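Local structure of ThiS protein (Escherichia coli, 1ZUD) at residues Q16-L22 / W46-V51; Q27-G31 / L59-I63. The protein carries sulfur as a small sulfur carrier protein and donates it in the synthesis of the thiazole phosphate moiety of thiamine phosphate. All blocks are in the same frame, centred on the assembly; numbering follows the deposited sequence.

Contact 1 of 2, residues Q16-L22 / W46-V51; sequences QTVHELL and WAQHIV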
loop_
_atom_site.group_PDB
_atom_site.type_symbol
_atom_site.label_atom_id
_atom_site.label_comp_id
_atom_site.label_asym_id
_atom_site.label_seq_id
_atom_site.Cartn_x
_atom_site.Cartn_y
_atom_site.Cartn_z
ATOM N N GLN D 16 12.879 23.799 -28.187
ATOM C CA GLN D 16 12.060 24.489 -27.164
ATOM C C GLN D 16 12.481 24.174 -25.741
ATOM O O GLN D 16 12.919 23.071 -25.451
ATOM C CB GLN D 16 10.597 24.088 -27.237
ATOM C CG GLN D 16 9.801 24.542 -28.431
ATOM C CD GLN D 16 8.334 24.118 -28.290
ATOM O OE1 GLN D 16 8.021 22.928 -28.318
ATOM N NE2 GLN D 16 7.437 25.093 -28.109
ATOM N N THR D 17 12.302 25.126 -24.824
ATOM C CA THR D 17 12.678 24.837 -23.438
ATOM C C THR D 17 11.413 24.260 -22.764
ATOM O O THR D 17 10.327 24.344 -23.300
ATOM C CB THR D 17 13.077 26.107 -22.660
ATOM O OG1 THR D 17 11.967 27.018 -22.698
ATOM C CG2 THR D 17 14.357 26.823 -23.315
ATOM N N VAL D 18 11.578 23.687 -21.594
ATOM C CA VAL D 18 10.406 23.176 -20.877
ATOM C C VAL D 18 9.430 24.307 -20.665
ATOM O O VAL D 18 8.243 24.142 -20.880
ATOM C CB VAL D 18 10.828 22.566 -19.521
ATOM C CG1 VAL D 18 9.593 22.250 -18.681
ATOM C CG2 VAL D 18 11.700 21.350 -19.783
ATOM N N HIS D 19 9.934 25.494 -20.295
ATOM C CA HIS D 19 9.047 26.631 -20.064
ATOM C C HIS D 19 8.254 26.935 -21.330
ATOM O O HIS D 19 7.028 27.105 -21.285
ATOM C CB HIS D 19 9.867 27.896 -19.641
ATOM C CG HIS D 19 9.099 29.177 -19.721
ATOM N ND1 HIS D 19 8.277 29.625 -18.702
ATOM C CD2 HIS D 19 8.969 30.073 -20.727
ATOM C CE1 HIS D 19 7.665 30.732 -19.087
ATOM N NE2 HIS D 19 8.064 31.023 -20.308
ATOM N N GLU D 20 8.925 27.015 -22.477
ATOM C CA GLU D 20 8.175 27.348 -23.702
ATOM C C GLU D 20 7.129 26.281 -24.036
ATOM O O GLU D 20 6.020 26.583 -24.488
ATOM C CB GLU D 20 9.136 27.495 -24.899
ATOM C CG GLU D 20 10.281 28.506 -24.641
ATOM C CD GLU D 20 11.250 28.636 -25.837
ATOM O OE1 GLU D 20 11.910 27.631 -26.215
ATOM O OE2 GLU D 20 11.341 29.752 -26.399
ATOM N N LEU D 21 7.497 25.019 -23.849
ATOM C CA LEU D 21 6.534 23.948 -24.107
ATOM C C LEU D 21 5.321 24.065 -23.159
ATOM O O LEU D 21 4.177 23.944 -23.597
ATOM C CB LEU D 21 7.193 22.567 -23.908
ATOM C CG LEU D 21 6.227 21.386 -24.085
ATOM C CD1 LEU D 21 5.698 21.429 -25.502
ATOM C CD2 LEU D 21 6.897 20.063 -23.811
ATOM N N LEU D 22 5.556 24.300 -21.867
ATOM C CA LEU D 22 4.423 24.382 -20.924
ATOM C C LEU D 22 3.535 25.571 -21.313
ATOM O O LEU D 22 2.303 25.511 -21.214
ATOM C CB LEU D 22 4.932 24.500 -19.460
ATOM C CG LEU D 22 5.755 23.269 -18.992
ATOM C CD1 LEU D 22 6.169 23.430 -17.536
ATOM C CD2 LEU D 22 4.916 21.982 -19.171
ATOM N N TRP D 46 13.595 25.020 -15.699
ATOM C CA TRP D 46 12.702 24.943 -16.852
ATOM C C TRP D 46 12.888 25.998 -17.925
ATOM O O TRP D 46 12.602 25.729 -19.076
ATOM C CB TRP D 46 11.213 24.918 -16.453
ATOM C CG TRP D 46 10.791 23.734 -15.541
ATOM C CD1 TRP D 46 11.527 22.635 -15.202
ATOM C CD2 TRP D 46 9.524 23.575 -14.890
ATOM N NE1 TRP D 46 10.801 21.795 -14.369
ATOM C CE2 TRP D 46 9.567 22.348 -14.164
ATOM C CE3 TRP D 46 8.367 24.339 -14.843
ATOM C CZ2 TRP D 46 8.484 21.880 -13.394
ATOM C CZ3 TRP D 46 7.264 23.855 -14.055
ATOM C CH2 TRP D 46 7.357 22.646 -13.355
ATOM N N ALA D 47 13.349 27.184 -17.559
ATOM C CA ALA D 47 13.540 28.256 -18.549
ATOM C C ALA D 47 14.671 27.988 -19.535
ATOM O O ALA D 47 14.722 28.608 -20.590
ATOM C CB ALA D 47 13.780 29.599 -17.836
ATOM N N GLN D 48 15.576 27.082 -19.202
ATOM C CA GLN D 48 16.712 26.749 -20.093
ATOM C C GLN D 48 16.773 25.286 -20.556
ATOM O O GLN D 48 17.437 24.974 -21.556
ATOM C CB GLN D 48 18.020 27.064 -19.383
ATOM C CG GLN D 48 18.215 28.552 -19.152
ATOM C CD GLN D 48 19.675 28.933 -19.109
ATOM O OE1 GLN D 48 20.389 28.601 -18.148
ATOM N NE2 GLN D 48 20.145 29.620 -20.163
ATOM N N HIS D 49 16.092 24.383 -19.839
ATOM C CA HIS D 49 16.119 22.957 -20.197
ATOM C C HIS D 49 15.444 22.698 -21.543
ATOM O O HIS D 49 14.251 22.884 -21.694
ATOM C CB HIS D 49 15.412 22.126 -19.138
ATOM C CG HIS D 49 15.803 20.685 -19.169
ATOM N ND1 HIS D 49 16.812 20.175 -18.381
ATOM C CD2 HIS D 49 15.349 19.651 -19.921
ATOM C CE1 HIS D 49 16.960 18.886 -18.645
ATOM N NE2 HIS D 49 16.085 18.544 -19.575
ATOM N N ILE D 50 16.223 22.257 -22.519
ATOM C CA ILE D 50 15.715 21.956 -23.855
ATOM C C ILE D 50 15.058 20.551 -23.935
ATOM O O ILE D 50 15.606 19.552 -23.485
ATOM C CB ILE D 50 16.860 22.019 -24.920
ATOM C CG1 ILE D 50 17.483 23.414 -24.927
ATOM C CG2 ILE D 50 16.298 21.656 -26.309
ATOM C CD1 ILE D 50 16.600 24.455 -25.577
ATOM N N VAL D 51 13.854 20.508 -24.493
ATOM C CA VAL D 51 13.148 19.249 -24.640
ATOM C C VAL D 51 13.679 18.569 -25.902
ATOM O O VAL D 51 13.715 19.200 -26.962
ATOM C CB VAL D 51 11.680 19.525 -24.792
ATOM C CG1 VAL D 51 10.940 18.210 -25.079
ATOM C CG2 VAL D 51 11.163 20.225 -23.499
HETATM O O HOH W 1 11.819 21.229 -28.024
HETATM O O HOH W 2 12.582 29.438 -21.653
#
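V18 meets W46, H49 and V51 at once, each of its two methyl groups serving different partners. CG1 stands anti to the backbone N (chi1 171°), which places it over one face of the W46 indole, 4.0 Å from the centroid of the five-membered ring: a CH-pi contact offset toward the rim. CG2 turns the other way, reaching V51 CG2 at 3.9 Å and also CB of H49. One helical turn later, L22 CD1 lies 3.6 Å from W46 CE3, the two side chains crossing at about a right angle. T17 CG2 belongs to this close-packed part too, resting 3.3 Å from A47 O and touching I50 CD1. L34 of strand 32-36 packs on both V18 and W46, while W46 NE1 is hydrogen-bonded to V41 O.

Three backbone bonds fix the spacing. V51 N gives a nearly straight bond to Q16 O (2.9 Å, 170°), V18 N reaches H49 O at 2.8 Å, and H19 N donates to W46 O at 2.9 Å. Loop carbonyls thus satisfy two N-H groups of the first helical turn; E20 N uses T17 OG1 instead, and T17 N binds E20 OE1 in return.

The outer side is looser. A47 and Q48 are exposed and direct their CB atoms away from the helix, I50 is exposed as well, and waters take up polar atoms: water 2 is hydrogen-bonded to T17 OG1, and water 1 accepts from Q16 N. The reciprocal T17-E20 bonds define a capping box, here opening the helix that packs against the mixed sheet of a ubiquitin-like beta-grasp fold.

Contact 2 of 2, residues Q27-G31 / L59-I63; sequences QRQAG and LFQVI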
loop_
_atom_site.group_PDB
_atom_site.type_symbol
_atom_site.label_atom_id
_atom_site.label_comp_id
_atom_site.label_asym_id
_atom_site.label_seq_id
_atom_site.Cartn_x
_atom_site.Cartn_y
_atom_site.Cartn_z
ATOM N N GLN D 27 -0.103 25.241 -19.646
ATOM C CA GLN D 27 -0.032 24.603 -18.322
ATOM C C GLN D 27 0.510 25.561 -17.265
ATOM O O GLN D 27 1.468 26.321 -17.513
ATOM C CB GLN D 27 0.885 23.383 -18.378
ATOM C CG GLN D 27 0.337 22.232 -19.192
ATOM C CD GLN D 27 -1.033 21.786 -18.660
ATOM O OE1 GLN D 27 -1.203 21.548 -17.459
ATOM N NE2 GLN D 27 -2.009 21.698 -19.553
ATOM N N ARG D 28 -0.099 25.508 -16.083
ATOM C CA ARG D 28 0.321 26.335 -14.952
ATOM C C ARG D 28 1.560 25.693 -14.291
ATOM O O ARG D 28 1.603 24.477 -14.097
ATOM C CB ARG D 28 -0.845 26.441 -13.947
ATOM C CG ARG D 28 -0.422 26.664 -12.517
ATOM C CD ARG D 28 -1.230 25.756 -11.594
ATOM N NE ARG D 28 -2.465 26.377 -11.135
ATOM C CZ ARG D 28 -3.547 25.704 -10.743
ATOM N NH1 ARG D 28 -3.559 24.375 -10.765
ATOM N NH2 ARG D 28 -4.606 26.365 -10.291
ATOM N N GLN D 29 2.538 26.509 -13.910
ATOM C CA GLN D 29 3.764 25.982 -13.311
ATOM C C GLN D 29 3.755 25.864 -11.773
ATOM O O GLN D 29 4.407 24.992 -11.200
ATOM C CB GLN D 29 4.945 26.828 -13.813
ATOM C CG GLN D 29 5.074 26.708 -15.342
ATOM C CD GLN D 29 6.260 27.493 -15.904
ATOM O OE1 GLN D 29 7.270 27.715 -15.212
ATOM N NE2 GLN D 29 6.141 27.915 -17.165
ATOM N N ALA D 30 3.001 26.750 -11.133
ATOM C CA ALA D 30 2.857 26.781 -9.692
ATOM C C ALA D 30 2.225 25.444 -9.234
ATOM O O ALA D 30 1.259 24.973 -9.816
ATOM C CB ALA D 30 1.968 27.965 -9.294
ATOM N N GLY D 31 2.803 24.827 -8.216
ATOM C CA GLY D 31 2.261 23.569 -7.736
ATOM C C GLY D 31 2.545 22.374 -8.637
ATOM O O GLY D 31 2.024 21.294 -8.375
ATOM N N LEU D 59 4.019 15.742 -16.268
ATOM C CA LEU D 59 3.770 16.993 -15.609
ATOM C C LEU D 59 2.670 16.650 -14.590
ATOM O O LEU D 59 1.610 16.179 -14.984
ATOM C CB LEU D 59 3.246 17.988 -16.617
ATOM C CG LEU D 59 2.860 19.260 -15.903
ATOM C CD1 LEU D 59 4.145 19.918 -15.347
ATOM C CD2 LEU D 59 2.071 20.150 -16.877
ATOM N N PHE D 60 2.913 16.841 -13.302
ATOM C CA PHE D 60 1.882 16.473 -12.295
ATOM C C PHE D 60 1.829 17.491 -11.157
ATOM O O PHE D 60 2.753 18.275 -10.951
ATOM C CB PHE D 60 2.159 15.044 -11.730
ATOM C CG PHE D 60 3.592 14.844 -11.230
ATOM C CD1 PHE D 60 4.654 14.672 -12.135
ATOM C CD2 PHE D 60 3.884 14.912 -9.874
ATOM C CE1 PHE D 60 5.990 14.575 -11.680
ATOM C CE2 PHE D 60 5.206 14.811 -9.404
ATOM C CZ PHE D 60 6.274 14.639 -10.320
ATOM N N GLN D 61 0.752 17.469 -10.390
ATOM C CA GLN D 61 0.621 18.445 -9.307
ATOM C C GLN D 61 0.958 17.846 -7.970
ATOM O O GLN D 61 0.849 16.618 -7.782
ATOM C CB GLN D 61 -0.817 18.969 -9.257
ATOM C CG GLN D 61 -1.147 19.912 -10.392
ATOM C CD GLN D 61 -0.896 21.369 -10.011
ATOM O OE1 GLN D 61 -1.317 21.809 -8.935
ATOM N NE2 GLN D 61 -0.223 22.124 -10.890
ATOM N N VAL D 62 1.374 18.713 -7.048
ATOM C CA VAL D 62 1.690 18.257 -5.711
ATOM C C VAL D 62 0.380 17.830 -4.973
ATOM O O VAL D 62 -0.696 18.424 -5.186
ATOM C CB VAL D 62 2.363 19.393 -4.878
ATOM C CG1 VAL D 62 1.403 20.676 -4.790
ATOM C CG2 VAL D 62 2.773 18.822 -3.452
ATOM N N ILE D 63 0.468 16.791 -4.140
ATOM C CA ILE D 63 -0.696 16.425 -3.321
ATOM C C ILE D 63 -0.150 16.737 -1.923
ATOM O O ILE D 63 0.918 16.264 -1.547
ATOM C CB ILE D 63 -1.041 14.905 -3.387
ATOM C CG1 ILE D 63 -1.526 14.541 -4.794
ATOM C CG2 ILE D 63 -2.056 14.532 -2.248
ATOM C CD1 ILE D 63 -1.626 13.038 -5.081
HETATM O O HOH W 3 0.122 22.501 -14.170
#
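G31 O accepts the backbone N-H of V62 at 3.0 Å where the two segments, running 27° apart, bring the CA atoms of G31 and Q61 to 5.6 Å. Around this bond the side chain of Q61 folds back: its bend at chi2 (-92°) carries the amide toward the 27-31 loop, so that Q61 NE2 makes a weak bond to A30 O at 3.4 Å. Water 3 accepts a weak bond from the same nitrogen. G31 has a positive phi, and a CB modelled on it would come to 3.1 Å from Q61 OE1, so the amide lies close against a residue without a side chain.

R28 approaches Q61 at about a right angle. Its CD is 3.8 Å from Q61 NE2 and its NH1 is 3.9 Å from Q61 OE1, with the guanidinium and amide planes 43° apart; these separations indicate packing. Replacing Q61 with an alanine would probably leave A30 O without its weak donor, and R28 CD and NH1 without the amide they pack on. Farther back, the bent chain of Q27 lays CG 3.6 Å from L59 CD2, an aliphatic contact.

G31 N and Q61 O are hydrogen-bonded to D176 and Q157 of the ThiF chain, respectively, placing this loop at the interface between the two proteins. Within ThiS, L59 packs on L22 of helix 18-24 and on A32 and L34 of strand 32-36, whose A33 shares backbone hydrogen bonds with F60.

From the N terminus the segments come in the order 16-22, 27-31, 46-51, 59-63, so the loop closed by contact 1 and that closed by contact 2 cross instead of nesting. Contact 1 brings the loop before strand 56-61 back to the start of helix 18-24; contact 2 joins the connection leaving that helix to the end of strand 56-61. Their centres are 15 Å apart, yet they touch: L22 O and Q27 N are 2.9 Å apart, a probable hydrogen bond, W46 CE3 packs on Q29 OE1 at 3.6 Å, and L22 CD2 meets L59 CD2 at 4.1 Å. Together they tie both ends of the helical region to the later chain.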